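Local coordinates for protein cycloalternan-forming enzyme (Listeria monocytogenes serovar 1/2a, PDB 5F7U) that is a multidomain protein of glycoside hydrolase family 31, built around a TIM barrel and ending in a carbohydrate-binding module, that holds glycans at several sites, at residues N473-M478 and P492-A497; W517-R522 and F571-S576; L747-V752 and T757-Y762; G779-S784 and A1037-V1042. The protein carries 1 engineered substitution. All blocks are in the same frame, centred on the assembly; numbering follows the deposited sequence.

Contacts 1 and 2 lie in the family 31 TIM-barrel domain and adjoin each other, helix 469-481 of contact 1 packing on helix 512-520 of contact 2. They differ in chemistry: contact 1 is a surface salt bridge, contact 2 a buried CH-pi contact between helices. Contacts 3 and 4 lie on the far side of the chain's centre, with contact 3 about 50 Å from contact 1 between centres. They share the two-stranded sheet of 758-763 and 781-786. Contact 3 is core packing around a buried lysine within the C-terminal domain of the family, whereas contact 4 is a partly buried polar approach to the carbohydrate-binding module.

Contact 1 (N473-M478 and P492-A497); sequences NDEEYM and PYRVPA
Arg494 NH2 donates to Glu475 OE1 at 3.1 Å, and this salt bridge accounts for the whole contact between the two segments. The N-H...O angle of 159° shows a fairly straight bond, and the oxygen lies close to the guanidinium plane, at the edge of the group. The carboxylate is used differently. OE1 is met from above its own plane, and the two flat groups are turned 66° from each other, so the pairing rests on a single oxygen and a single nitrogen instead of the side-by-side, two-bond form. The separation of 4.1 Å between Arg494 NH1 and Glu475 OE1 agrees with this.

Both side chains arrive stretched out. Glu475 leaves helix 469-481 with CG opposite the backbone N (chi1 -174°) and runs straight on toward the loop, while Arg494 is extended from CG to NE and crosses it at about a right angle.

The other end of the guanidinium is held as well: NH1 bonds to Asn503 O and forms a salt bridge with Asp463 OD2. Two carboxylates and a carbonyl therefore fix the rotation of the group and probably stabilise its positive charge. Ile505 touches both side chains, and Leu461 touches that of Glu475.

Glu475 thus ties helix 469-481 to the loop that follows it, in the excursion between barrel strands 452-457 and 534-536. The same helix carries Glu469 and Gln470 of a glycan pocket at its start, which places the bridge in the peripheral elaboration of a family 31 TIM barrel.

Contact 2 (W517-R522 and F571-S576); sequences WWTSQR and FDFAKS
Thr519 sets its CB over one face of the Phe573 ring: CB stands 3.4 Å from the ring centroid and only 5° off the ring normal, a well-centred CH-pi contact. CG2 and OG1 spread over the same ring, CG2 toward CG and CD2 and OG1 toward CD1. The backbone carbonyl also takes part, Thr519 O approaching Phe573 CZ to 3.1 Å, a close meeting of an oxygen with a ring carbon.

The threonine is anchored by its hydroxyl. With chi1 at 61°, OG1 sits between the backbone N and carbonyl carbon and bonds back to Val515 O and Asp516 O, leaving CB to face the ring.

Arg522 adds its CB, 4.3 Å from Phe573 CE2, and then turns away. Its NH2 returns to Trp518 O at 3.0 Å, its guanidinium lies face-on to Trp518 NE1, and its NE reaches Gln457 OE1 at the end of a barrel strand. Leu526 of the next short helix also packs on Phe573.

Helices 512-520 and 555-577 flank barrel strand 534-536 in sequence, and this aromatic-on-threonine packing joins them in the helical layer around a TIM barrel.

Contact 3 (L747-V752 and T757-Y762); sequences LVAPIV and TEKEVY
Leu747 starts the contact by laying CD2 against Val761 CG1 at 3.7 Å, while its other methyl, CD1, rests at 3.7 Å on Tyr762 O. The Leu747 and Val761 side chains pass alongside each other, running in opposite senses. Ala749 comes next: its CB meets Val761 CG2 at 3.7 Å and Lys759 CE at the same distance, which wedges the methyl between a branched side chain and the end of a lysine.

Pro750 contributes its carbonyl. Lys759 NZ donates to Pro750 O at 2.8 Å, and the C=O...N angle of 159° puts the ammonium nearly in line with the carbonyl. The lysine gets there by starting with CG opposite its backbone N and bending at chi2 (67°), after which it runs straight to NZ. Ile751 lines the near part of this chain, its CG1 4.0 Å from Lys759 CB and its CD1 alongside CB and CG. At Val752 the backbone N is linked through a water to Lys759 NZ, with the water accepting from both.

The touching parts, residues 747-751 and 759-762, run 149° apart end to end, roughly antiparallel, and belong to separate sheets: Leu747 pairs with Phe795, whereas Lys759 pairs with Tyr785. Side chains, and not backbone ladders, therefore join them.

NZ has a further acceptor in Glu738 O. Two carbonyls and a water thus surround the buried amine, a set of neutral acceptors suited to a protonated lysine, whose charge is probably offset by their dipoles. Ala749 O, by contrast, is buried without a polar partner in the model, so enclosing this oxygen probably carries some cost.

Contact 4 (G779-S784 and A1037-V1042); sequences GGETIS and AGNNQV
Gly779 and Asn1039 bring the two backbones nearest, with their CA atoms still 7.0 Å apart, too far for the strands to pair. Gly780 has a positive phi (95°) and belongs with Glu781 to a G1 beta bulge, both residues facing Leu763 on the neighbouring strand 758-763.

The CB of Glu781 is directed toward the other segment. CG stands between the backbone N and the carbonyl carbon (chi1 64°), and the chain beyond it is extended. OE2 lies 2.7 Å from Asn1039 ND2, with the carboxylate and amide planes 72° apart and the side chains crossing at about a right angle. Glu781 is modelled in two conformations; the approach holds for one of them and is therefore doubtful as a fixed contact.

Asn1039 also has a weak hydrogen bond from ND2 to Asp979 OD1, within its own module, and packs on Pro778. Its CB comes to 4.5 Å from Gly779 O, a loose backing to the polar approach.

The segments stand 253 residues apart in sequence and join two domains, the C-terminal domain of glycoside hydrolase family 31 and the family 6 carbohydrate-binding module. Ser784, on the same strand as Glu781, touches a bound glucopyranose in a glycan pocket that takes residues from both, including Tyr786 and His947. The contact belongs to the interface of these two domains, which also contribute the residues of that shared glycan pocket.

Contact 1 (N473-M478 and P492-A497)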
loop_
_atom_site.group_PDB
_atom_site.type_symbol
_atom_site.label_atom_id
_atom_site.label_comp_id
_atom_site.label_asym_id
_atom_site.label_seq_id
_atom_site.Cartn_x
_atom_site.Cartn_y
_atom_site.Cartn_z
ATOM N N ASN A 473 -25.878 -18.134 -25.202
ATOM C CA ASN A 473 -26.662 -16.968 -25.638
ATOM C C ASN A 473 -25.901 -15.643 -25.473
ATOM O O ASN A 473 -25.809 -14.843 -26.415
ATOM C CB ASN A 473 -27.999 -16.896 -24.883
ATOM C CG ASN A 473 -28.976 -18.004 -25.257
ATOM O OD1 ASN A 473 -28.763 -18.778 -26.190
ATOM N ND2 ASN A 473 -30.067 -18.085 -24.503
ATOM N N ASP A 474 -25.342 -15.432 -24.274
ATOM C CA ASP A 474 -24.591 -14.224 -23.972
ATOM C C ASP A 474 -23.368 -14.064 -24.865
ATOM O O ASP A 474 -23.076 -12.957 -25.317
ATOM C CB ASP A 474 -24.163 -14.210 -22.502
ATOM C CG ASP A 474 -25.332 -14.017 -21.543
ATOM O OD1 ASP A 474 -26.486 -13.810 -21.985
ATOM O OD2 ASP A 474 -25.095 -14.060 -20.319
ATOM N N GLU A 475 -22.682 -15.177 -25.133
ATOM C CA GLU A 475 -21.502 -15.162 -25.982
ATOM C C GLU A 475 -21.833 -14.732 -27.408
ATOM O O GLU A 475 -21.136 -13.887 -27.982
ATOM C CB GLU A 475 -20.817 -16.527 -26.003
ATOM C CG GLU A 475 -19.509 -16.467 -26.770
ATOM C CD GLU A 475 -18.720 -17.749 -26.755
ATOM O OE1 GLU A 475 -18.258 -18.159 -27.839
ATOM O OE2 GLU A 475 -18.562 -18.340 -25.676
ATOM N N GLU A 476 -22.887 -15.317 -27.978
ATOM C CA GLU A 476 -23.309 -14.961 -29.328
ATOM C C GLU A 476 -23.624 -13.466 -29.444
ATOM O O GLU A 476 -23.188 -12.815 -30.393
ATOM C CB GLU A 476 -24.503 -15.817 -29.769
ATOM C CG GLU A 476 -24.853 -15.664 -31.246
ATOM C CD GLU A 476 -25.866 -16.691 -31.730
ATOM O OE1 GLU A 476 -26.139 -17.674 -30.990
ATOM O OE2 GLU A 476 -26.385 -16.526 -32.862
ATOM N N TYR A 477 -24.343 -12.932 -28.454
ATOM C CA TYR A 477 -24.664 -11.504 -28.390
ATOM C C TYR A 477 -23.416 -10.628 -28.270
ATOM O O TYR A 477 -23.258 -9.647 -29.011
ATOM C CB TYR A 477 -25.635 -11.215 -27.232
ATOM C CG TYR A 477 -26.070 -9.760 -27.140
ATOM C CD1 TYR A 477 -26.911 -9.195 -28.115
ATOM C CD2 TYR A 477 -25.634 -8.944 -26.088
ATOM C CE1 TYR A 477 -27.314 -7.867 -28.032
ATOM C CE2 TYR A 477 -26.029 -7.612 -26.002
ATOM C CZ TYR A 477 -26.863 -7.081 -26.979
ATOM O OH TYR A 477 -27.268 -5.767 -26.909
ATOM N N MET A 478 -22.546 -10.993 -27.325
ATOM C CA MET A 478 -21.312 -10.270 -27.062
ATOM C C MET A 478 -20.460 -10.123 -28.325
ATOM O O MET A 478 -19.995 -9.029 -28.638
ATOM C CB MET A 478 -20.538 -10.989 -25.957
ATOM C CG MET A 478 -19.329 -10.253 -25.434
ATOM S SD MET A 478 -18.607 -11.300 -24.160
ATOM C CE MET A 478 -17.228 -10.278 -23.673
ATOM N N PRO A 492 -13.374 -12.272 -32.083
ATOM C CA PRO A 492 -13.254 -11.868 -30.682
ATOM C C PRO A 492 -11.945 -12.341 -30.045
ATOM O O PRO A 492 -11.466 -13.456 -30.331
ATOM C CB PRO A 492 -14.450 -12.553 -30.016
ATOM C CG PRO A 492 -14.798 -13.675 -30.930
ATOM C CD PRO A 492 -14.565 -13.117 -32.289
ATOM N N TYR A 493 -11.355 -11.471 -29.232
ATOM C CA TYR A 493 -10.151 -11.817 -28.489
ATOM C C TYR A 493 -10.503 -12.804 -27.390
ATOM O O TYR A 493 -11.427 -12.556 -26.599
ATOM C CB TYR A 493 -9.479 -10.582 -27.879
ATOM C CG TYR A 493 -8.449 -10.951 -26.842
ATOM C CD1 TYR A 493 -7.197 -11.451 -27.230
ATOM C CD2 TYR A 493 -8.728 -10.841 -25.479
ATOM C CE1 TYR A 493 -6.251 -11.827 -26.283
ATOM C CE2 TYR A 493 -7.782 -11.216 -24.521
ATOM C CZ TYR A 493 -6.555 -11.701 -24.933
ATOM O OH TYR A 493 -5.613 -12.063 -23.999
ATOM N N ARG A 494 -9.766 -13.910 -27.340
ATOM C CA ARG A 494 -9.880 -14.863 -26.226
ATOM C C ARG A 494 -8.581 -14.953 -25.436
ATOM O O ARG A 494 -7.506 -14.854 -26.011
ATOM C CB ARG A 494 -10.267 -16.254 -26.729
ATOM C CG ARG A 494 -11.600 -16.283 -27.466
ATOM C CD ARG A 494 -11.824 -17.600 -28.190
ATOM N NE ARG A 494 -13.123 -17.586 -28.855
ATOM C CZ ARG A 494 -14.261 -18.010 -28.306
ATOM N NH1 ARG A 494 -14.277 -18.510 -27.080
ATOM N NH2 ARG A 494 -15.396 -17.926 -28.994
ATOM N N VAL A 495 -8.703 -15.136 -24.121
ATOM C CA VAL A 495 -7.561 -15.372 -23.226
ATOM C C VAL A 495 -6.776 -16.606 -23.725
ATOM O O VAL A 495 -7.390 -17.637 -24.044
ATOM C CB VAL A 495 -8.051 -15.593 -21.774
ATOM C CG1 VAL A 495 -6.910 -15.967 -20.846
ATOM C CG2 VAL A 495 -8.744 -14.339 -21.250
ATOM N N PRO A 496 -5.426 -16.516 -23.804
ATOM C CA PRO A 496 -4.627 -17.662 -24.290
ATOM C C PRO A 496 -4.965 -18.954 -23.540
ATOM O O PRO A 496 -5.193 -18.918 -22.326
ATOM C CB PRO A 496 -3.187 -17.231 -23.979
ATOM C CG PRO A 496 -3.239 -15.740 -24.082
ATOM C CD PRO A 496 -4.560 -15.370 -23.458
ATOM N N ALA A 497 -5.008 -20.065 -24.282
ATOM C CA ALA A 497 -5.584 -21.335 -23.808
ATOM C C ALA A 497 -5.009 -21.865 -22.479
ATOM O O ALA A 497 -5.739 -22.459 -21.680
ATOM C CB ALA A 497 -5.515 -22.387 -24.913
#

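Contact 2 (W517-R522 and F571-S576)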
loop_
_atom_site.group_PDB
_atom_site.type_symbol
_atom_site.label_atom_id
_atom_site.label_comp_id
_atom_site.label_asym_id
_atom_site.label_seq_id
_atom_site.Cartn_x
_atom_site.Cartn_y
_atom_site.Cartn_z
ATOM N N TRP A 517 -23.913 -2.995 -20.992
ATOM C CA TRP A 517 -24.505 -4.326 -21.129
ATOM C C TRP A 517 -24.052 -5.253 -20.011
ATOM O O TRP A 517 -24.863 -5.828 -19.315
ATOM C CB TRP A 517 -24.182 -4.957 -22.480
ATOM C CG TRP A 517 -24.576 -6.383 -22.523
ATOM C CD1 TRP A 517 -25.856 -6.884 -22.454
ATOM C CD2 TRP A 517 -23.700 -7.517 -22.606
ATOM N NE1 TRP A 517 -25.822 -8.257 -22.484
ATOM C CE2 TRP A 517 -24.517 -8.675 -22.583
ATOM C CE3 TRP A 517 -22.300 -7.670 -22.697
ATOM C CZ2 TRP A 517 -23.986 -9.977 -22.661
ATOM C CZ3 TRP A 517 -21.765 -8.973 -22.765
ATOM C CH2 TRP A 517 -22.612 -10.104 -22.759
ATOM N N TRP A 518 -22.746 -5.393 -19.854
ATOM C CA TRP A 518 -22.178 -6.314 -18.855
ATOM C C TRP A 518 -22.724 -6.009 -17.459
ATOM O O TRP A 518 -23.204 -6.914 -16.765
ATOM C CB TRP A 518 -20.672 -6.162 -18.863
ATOM C CG TRP A 518 -19.910 -7.181 -18.087
ATOM C CD1 TRP A 518 -19.445 -7.057 -16.800
ATOM C CD2 TRP A 518 -19.438 -8.448 -18.567
ATOM N NE1 TRP A 518 -18.729 -8.186 -16.442
ATOM C CE2 TRP A 518 -18.707 -9.052 -17.507
ATOM C CE3 TRP A 518 -19.558 -9.134 -19.797
ATOM C CZ2 TRP A 518 -18.090 -10.313 -17.634
ATOM C CZ3 TRP A 518 -18.946 -10.396 -19.926
ATOM C CH2 TRP A 518 -18.215 -10.969 -18.839
ATOM N N THR A 519 -22.685 -4.727 -17.078
ATOM C CA THR A 519 -23.185 -4.291 -15.779
ATOM C C THR A 519 -24.703 -4.443 -15.656
ATOM O O THR A 519 -25.191 -4.811 -14.589
ATOM C CB THR A 519 -22.734 -2.872 -15.416
ATOM O OG1 THR A 519 -23.229 -1.939 -16.375
ATOM C CG2 THR A 519 -21.177 -2.787 -15.310
ATOM N N SER A 520 -25.446 -4.217 -16.750
ATOM C CA SER A 520 -26.917 -4.399 -16.711
ATOM C C SER A 520 -27.320 -5.819 -16.265
ATOM O O SER A 520 -28.368 -6.012 -15.636
ATOM C CB SER A 520 -27.592 -4.045 -18.050
ATOM O OG SER A 520 -27.372 -5.039 -19.044
ATOM N N GLN A 521 -26.477 -6.802 -16.583
ATOM C CA GLN A 521 -26.751 -8.200 -16.261
ATOM C C GLN A 521 -26.639 -8.454 -14.770
ATOM O O GLN A 521 -27.234 -9.395 -14.247
ATOM C CB GLN A 521 -25.787 -9.129 -17.004
ATOM C CG GLN A 521 -25.881 -9.045 -18.522
ATOM C CD GLN A 521 -24.958 -10.040 -19.184
ATOM O OE1 GLN A 521 -23.738 -9.950 -19.043
ATOM N NE2 GLN A 521 -25.528 -11.003 -19.898
ATOM N N ARG A 522 -25.853 -7.609 -14.107
ATOM C CA ARG A 522 -25.659 -7.663 -12.667
ATOM C C ARG A 522 -26.532 -6.684 -11.883
ATOM O O ARG A 522 -26.499 -6.714 -10.651
ATOM C CB ARG A 522 -24.180 -7.398 -12.304
ATOM C CG ARG A 522 -23.268 -8.582 -12.542
ATOM C CD ARG A 522 -22.541 -8.462 -13.862
ATOM N NE ARG A 522 -21.643 -9.601 -14.083
ATOM C CZ ARG A 522 -21.417 -10.152 -15.267
ATOM N NH1 ARG A 522 -20.607 -11.213 -15.371
ATOM N NH2 ARG A 522 -22.025 -9.666 -16.341
ATOM N N PHE A 571 -16.681 -0.503 -9.961
ATOM C CA PHE A 571 -16.745 0.333 -8.759
ATOM C C PHE A 571 -17.766 1.462 -8.958
ATOM O O PHE A 571 -18.631 1.679 -8.102
ATOM C CB PHE A 571 -15.361 0.931 -8.432
ATOM C CG PHE A 571 -15.345 1.827 -7.207
ATOM C CD1 PHE A 571 -15.456 1.290 -5.917
ATOM C CD2 PHE A 571 -15.194 3.209 -7.343
ATOM C CE1 PHE A 571 -15.439 2.121 -4.790
ATOM C CE2 PHE A 571 -15.190 4.043 -6.228
ATOM C CZ PHE A 571 -15.300 3.502 -4.946
ATOM N N ASP A 572 -17.651 2.158 -10.094
ATOM C CA ASP A 572 -18.564 3.266 -10.429
ATOM C C ASP A 572 -19.990 2.772 -10.595
ATOM O O ASP A 572 -20.939 3.404 -10.119
ATOM C CB ASP A 572 -18.142 3.964 -11.725
ATOM C CG ASP A 572 -16.811 4.693 -11.601
ATOM O OD1 ASP A 572 -16.286 4.824 -10.473
ATOM O OD2 ASP A 572 -16.288 5.120 -12.660
ATOM N N PHE A 573 -20.136 1.638 -11.272
ATOM C CA PHE A 573 -21.468 1.051 -11.476
ATOM C C PHE A 573 -22.156 0.712 -10.150
ATOM O O PHE A 573 -23.317 1.091 -9.938
ATOM C CB PHE A 573 -21.385 -0.174 -12.385
ATOM C CG PHE A 573 -22.629 -1.024 -12.371
ATOM C CD1 PHE A 573 -23.826 -0.534 -12.890
ATOM C CD2 PHE A 573 -22.591 -2.320 -11.845
ATOM C CE1 PHE A 573 -24.995 -1.327 -12.885
ATOM C CE2 PHE A 573 -23.743 -3.113 -11.842
ATOM C CZ PHE A 573 -24.942 -2.613 -12.348
ATOM N N ALA A 574 -21.457 0.005 -9.265
ATOM C CA ALA A 574 -22.038 -0.393 -7.982
ATOM C C ALA A 574 -22.439 0.832 -7.153
ATOM O O ALA A 574 -23.539 0.873 -6.614
ATOM C CB ALA A 574 -21.082 -1.296 -7.217
ATOM N N LYS A 575 -21.557 1.830 -7.106
ATOM C CA LYS A 575 -21.798 3.080 -6.378
ATOM C C LYS A 575 -22.969 3.879 -6.913
ATOM O O LYS A 575 -23.679 4.554 -6.143
ATOM C CB LYS A 575 -20.530 3.939 -6.379
ATOM C CG LYS A 575 -19.711 3.792 -5.125
ATOM C CD LYS A 575 -18.660 4.903 -4.993
ATOM C CE LYS A 575 -19.235 6.147 -4.346
ATOM N NZ LYS A 575 -18.189 7.156 -3.966
ATOM N N SER A 576 -23.197 3.787 -8.228
ATOM C CA SER A 576 -24.312 4.484 -8.872
ATOM C C SER A 576 -25.667 4.018 -8.334
ATOM O O SER A 576 -26.620 4.802 -8.276
ATOM C CB SER A 576 -24.229 4.379 -10.408
ATOM O OG SER A 576 -24.765 3.164 -10.935
#

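Contact 3 (L747-V752 and T757-Y762)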
loop_
_atom_site.group_PDB
_atom_site.type_symbol
_atom_site.label_atom_id
_atom_site.label_comp_id
_atom_site.label_asym_id
_atom_site.label_seq_id
_atom_site.Cartn_x
_atom_site.Cartn_y
_atom_site.Cartn_z
ATOM N N LEU A 747 3.493 4.274 15.496
ATOM C CA LEU A 747 4.558 3.461 14.927
ATOM C C LEU A 747 4.264 2.014 15.303
ATOM O O LEU A 747 4.189 1.661 16.507
ATOM C CB LEU A 747 5.931 3.928 15.427
ATOM C CG LEU A 747 7.207 3.362 14.755
ATOM C CD1 LEU A 747 8.397 4.211 15.182
ATOM C CD2 LEU A 747 7.481 1.889 15.074
ATOM N N VAL A 748 4.082 1.167 14.285
ATOM C CA VAL A 748 3.710 -0.236 14.525
ATOM C C VAL A 748 4.873 -1.131 14.112
ATOM O O VAL A 748 5.394 -0.989 13.013
ATOM C CB VAL A 748 2.452 -0.644 13.699
ATOM C CG1 VAL A 748 2.095 -2.109 13.917
ATOM C CG2 VAL A 748 1.271 0.248 14.044
ATOM N N ALA A 749 5.221 -2.108 14.958
ATOM C CA ALA A 749 6.335 -2.995 14.671
ATOM C C ALA A 749 5.939 -4.470 14.768
ATOM O O ALA A 749 6.150 -5.103 15.794
ATOM C CB ALA A 749 7.513 -2.651 15.587
ATOM N N PRO A 750 5.347 -5.030 13.685
ATOM C CA PRO A 750 4.898 -6.415 13.823
ATOM C C PRO A 750 6.079 -7.382 13.863
ATOM O O PRO A 750 7.177 -7.043 13.410
ATOM C CB PRO A 750 4.047 -6.635 12.577
ATOM C CG PRO A 750 4.636 -5.738 11.564
ATOM C CD PRO A 750 5.066 -4.496 12.334
ATOM N N ILE A 751 5.859 -8.546 14.460
ATOM C CA ILE A 751 6.895 -9.572 14.516
ATOM C C ILE A 751 6.625 -10.494 13.335
ATOM O O ILE A 751 5.618 -11.233 13.325
ATOM C CB ILE A 751 6.883 -10.351 15.860
ATOM C CG1 ILE A 751 7.456 -9.516 17.013
ATOM C CG2 ILE A 751 7.791 -11.579 15.765
ATOM C CD1 ILE A 751 6.585 -8.395 17.538
ATOM N N VAL A 752 7.506 -10.439 12.332
ATOM C CA VAL A 752 7.282 -11.195 11.084
ATOM C C VAL A 752 8.329 -12.289 10.896
ATOM O O VAL A 752 8.490 -12.831 9.793
ATOM C CB VAL A 752 7.236 -10.277 9.838
ATOM C CG1 VAL A 752 6.108 -9.254 9.980
ATOM C CG2 VAL A 752 8.576 -9.574 9.650
ATOM N N THR A 757 10.909 -13.330 19.694
ATOM C CA THR A 757 10.270 -12.607 20.799
ATOM C C THR A 757 11.030 -11.327 21.202
ATOM O O THR A 757 10.485 -10.485 21.909
ATOM C CB THR A 757 10.072 -13.500 22.042
ATOM O OG1 THR A 757 11.342 -14.012 22.449
ATOM C CG2 THR A 757 9.120 -14.684 21.763
ATOM N N GLU A 758 12.268 -11.161 20.748
ATOM C CA GLU A 758 12.964 -9.891 20.984
ATOM C C GLU A 758 12.933 -9.072 19.702
ATOM O O GLU A 758 13.684 -9.354 18.763
ATOM C CB GLU A 758 14.403 -10.101 21.491
ATOM C CG GLU A 758 14.493 -10.533 22.956
ATOM C CD GLU A 758 14.063 -9.443 23.964
ATOM O OE1 GLU A 758 14.045 -8.224 23.625
ATOM O OE2 GLU A 758 13.760 -9.802 25.135
ATOM N N LYS A 759 12.051 -8.077 19.673
ATOM C CA LYS A 759 11.779 -7.319 18.448
ATOM C C LYS A 759 12.554 -6.004 18.447
ATOM O O LYS A 759 12.390 -5.183 19.356
ATOM C CB LYS A 759 10.268 -7.055 18.328
ATOM C CG LYS A 759 9.839 -6.070 17.233
ATOM C CD LYS A 759 10.117 -6.638 15.840
ATOM C CE LYS A 759 9.561 -5.671 14.801
ATOM N NZ LYS A 759 9.829 -6.123 13.396
ATOM N N GLU A 760 13.390 -5.803 17.424
ATOM C CA GLU A 760 14.084 -4.520 17.249
ATOM C C GLU A 760 13.091 -3.529 16.684
ATOM O O GLU A 760 12.340 -3.867 15.751
ATOM C CB GLU A 760 15.241 -4.663 16.261
ATOM C CG GLU A 760 16.468 -5.300 16.869
ATOM C CD GLU A 760 17.633 -5.406 15.887
ATOM O OE1 GLU A 760 17.559 -4.909 14.740
ATOM O OE2 GLU A 760 18.633 -6.008 16.265
ATOM N N VAL A 761 13.043 -2.328 17.267
ATOM C CA VAL A 761 12.196 -1.256 16.736
ATOM C C VAL A 761 13.058 -0.023 16.554
ATOM O O VAL A 761 13.632 0.471 17.538
ATOM C CB VAL A 761 11.017 -0.894 17.670
ATOM C CG1 VAL A 761 10.100 0.128 16.981
ATOM C CG2 VAL A 761 10.212 -2.134 18.062
ATOM N N TYR A 762 13.161 0.481 15.329
ATOM C CA TYR A 762 13.909 1.720 15.158
ATOM C C TYR A 762 12.986 2.897 15.495
ATOM O O TYR A 762 11.891 3.017 14.904
ATOM C CB TYR A 762 14.513 1.897 13.734
ATOM C CG TYR A 762 15.138 3.280 13.661
ATOM C CD1 TYR A 762 16.294 3.581 14.407
ATOM C CD2 TYR A 762 14.505 4.324 12.966
ATOM C CE1 TYR A 762 16.834 4.854 14.407
ATOM C CE2 TYR A 762 15.037 5.610 12.958
ATOM C CZ TYR A 762 16.192 5.873 13.696
ATOM O OH TYR A 762 16.736 7.138 13.716
HETATM O O HOH W 1 10.008 -9.051 12.945
#

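Contact 4 (G779-S784 and A1037-V1042)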
loop_
_atom_site.group_PDB
_atom_site.type_symbol
_atom_site.label_atom_id
_atom_site.label_comp_id
_atom_site.label_asym_id
_atom_site.label_seq_id
_atom_site.Cartn_x
_atom_site.Cartn_y
_atom_site.Cartn_z
ATOM N N GLY A 779 13.465 8.767 21.199
ATOM C CA GLY A 779 13.846 8.368 19.847
ATOM C C GLY A 779 15.317 8.486 19.540
ATOM O O GLY A 779 16.120 8.921 20.387
ATOM N N GLY A 780 15.678 8.083 18.326
ATOM C CA GLY A 780 17.068 8.203 17.847
ATOM C C GLY A 780 17.964 6.979 18.022
ATOM O O GLY A 780 19.196 7.120 18.006
ATOM N N GLU A 781 17.361 5.802 18.215
ATOM C CA GLU A 781 18.086 4.537 18.379
ATOM C C GLU A 781 17.150 3.375 18.094
ATOM O O GLU A 781 15.938 3.568 18.008
ATOM C CB GLU A 781 18.660 4.395 19.798
ATOM C CG GLU A 781 17.619 4.327 20.909
ATOM C CD GLU A 781 18.267 4.222 22.286
ATOM O OE1 GLU A 781 19.396 3.708 22.353
ATOM O OE2 GLU A 781 17.669 4.664 23.298
ATOM N N THR A 782 17.723 2.184 17.956
ATOM C CA THR A 782 16.947 0.960 17.790
ATOM C C THR A 782 16.815 0.378 19.194
ATOM O O THR A 782 17.832 0.132 19.892
ATOM C CB THR A 782 17.669 -0.028 16.857
ATOM O OG1 THR A 782 17.760 0.544 15.537
ATOM C CG2 THR A 782 16.933 -1.381 16.795
ATOM N N ILE A 783 15.577 0.175 19.611
ATOM C CA ILE A 783 15.323 -0.440 20.915
ATOM C C ILE A 783 15.038 -1.931 20.735
ATOM O O ILE A 783 14.727 -2.375 19.623
ATOM C CB ILE A 783 14.181 0.263 21.701
ATOM C CG1 ILE A 783 12.813 0.106 20.995
ATOM C CG2 ILE A 783 14.545 1.732 21.966
ATOM C CD1 ILE A 783 11.631 0.414 21.900
ATOM N N SER A 784 15.174 -2.690 21.827
ATOM C CA SER A 784 14.755 -4.095 21.855
ATOM C C SER A 784 13.491 -4.197 22.697
ATOM O O SER A 784 13.494 -3.844 23.874
ATOM C CB SER A 784 15.871 -4.973 22.413
ATOM O OG SER A 784 15.515 -6.343 22.331
ATOM N N ALA A 1037 19.499 17.736 24.994
ATOM C CA ALA A 1037 18.655 17.222 23.893
ATOM C C ALA A 1037 18.863 15.725 23.634
ATOM O O ALA A 1037 19.967 15.175 23.820
ATOM C CB ALA A 1037 18.927 18.011 22.622
ATOM N N GLY A 1038 17.791 15.071 23.209
ATOM C CA GLY A 1038 17.820 13.660 22.858
ATOM C C GLY A 1038 17.617 12.791 24.082
ATOM O O GLY A 1038 17.048 13.216 25.096
ATOM N N ASN A 1039 18.120 11.573 23.971
ATOM C CA ASN A 1039 17.997 10.585 25.006
ATOM C C ASN A 1039 19.069 10.840 26.085
ATOM O O ASN A 1039 20.278 10.854 25.792
ATOM C CB ASN A 1039 18.148 9.207 24.359
ATOM C CG ASN A 1039 17.874 8.076 25.308
ATOM O OD1 ASN A 1039 17.654 8.282 26.496
ATOM N ND2 ASN A 1039 17.874 6.856 24.780
ATOM N N ASN A 1040 18.630 11.051 27.324
ATOM C CA ASN A 1040 19.564 11.214 28.436
ATOM C C ASN A 1040 19.680 9.896 29.164
ATOM O O ASN A 1040 18.663 9.286 29.517
ATOM C CB ASN A 1040 19.077 12.295 29.406
ATOM C CG ASN A 1040 19.136 13.689 28.805
ATOM O OD1 ASN A 1040 20.121 14.385 28.980
ATOM N ND2 ASN A 1040 18.089 14.093 28.077
ATOM N N GLN A 1041 20.912 9.449 29.375
ATOM C CA GLN A 1041 21.152 8.191 30.079
ATOM C C GLN A 1041 21.139 8.489 31.565
ATOM O O GLN A 1041 22.014 9.205 32.044
ATOM C CB GLN A 1041 22.498 7.578 29.663
ATOM C CG GLN A 1041 22.837 6.292 30.420
ATOM C CD GLN A 1041 24.214 5.723 30.110
ATOM O OE1 GLN A 1041 25.237 6.421 30.184
ATOM N NE2 GLN A 1041 24.252 4.427 29.795
ATOM N N VAL A 1042 20.158 7.938 32.281
ATOM C CA VAL A 1042 20.039 8.162 33.730
ATOM C C VAL A 1042 20.146 6.821 34.443
ATOM O O VAL A 1042 19.248 5.985 34.332
ATOM C CB VAL A 1042 18.734 8.913 34.091
ATOM C CG1 VAL A 1042 18.592 9.115 35.601
ATOM C CG2 VAL A 1042 18.671 10.256 33.366
#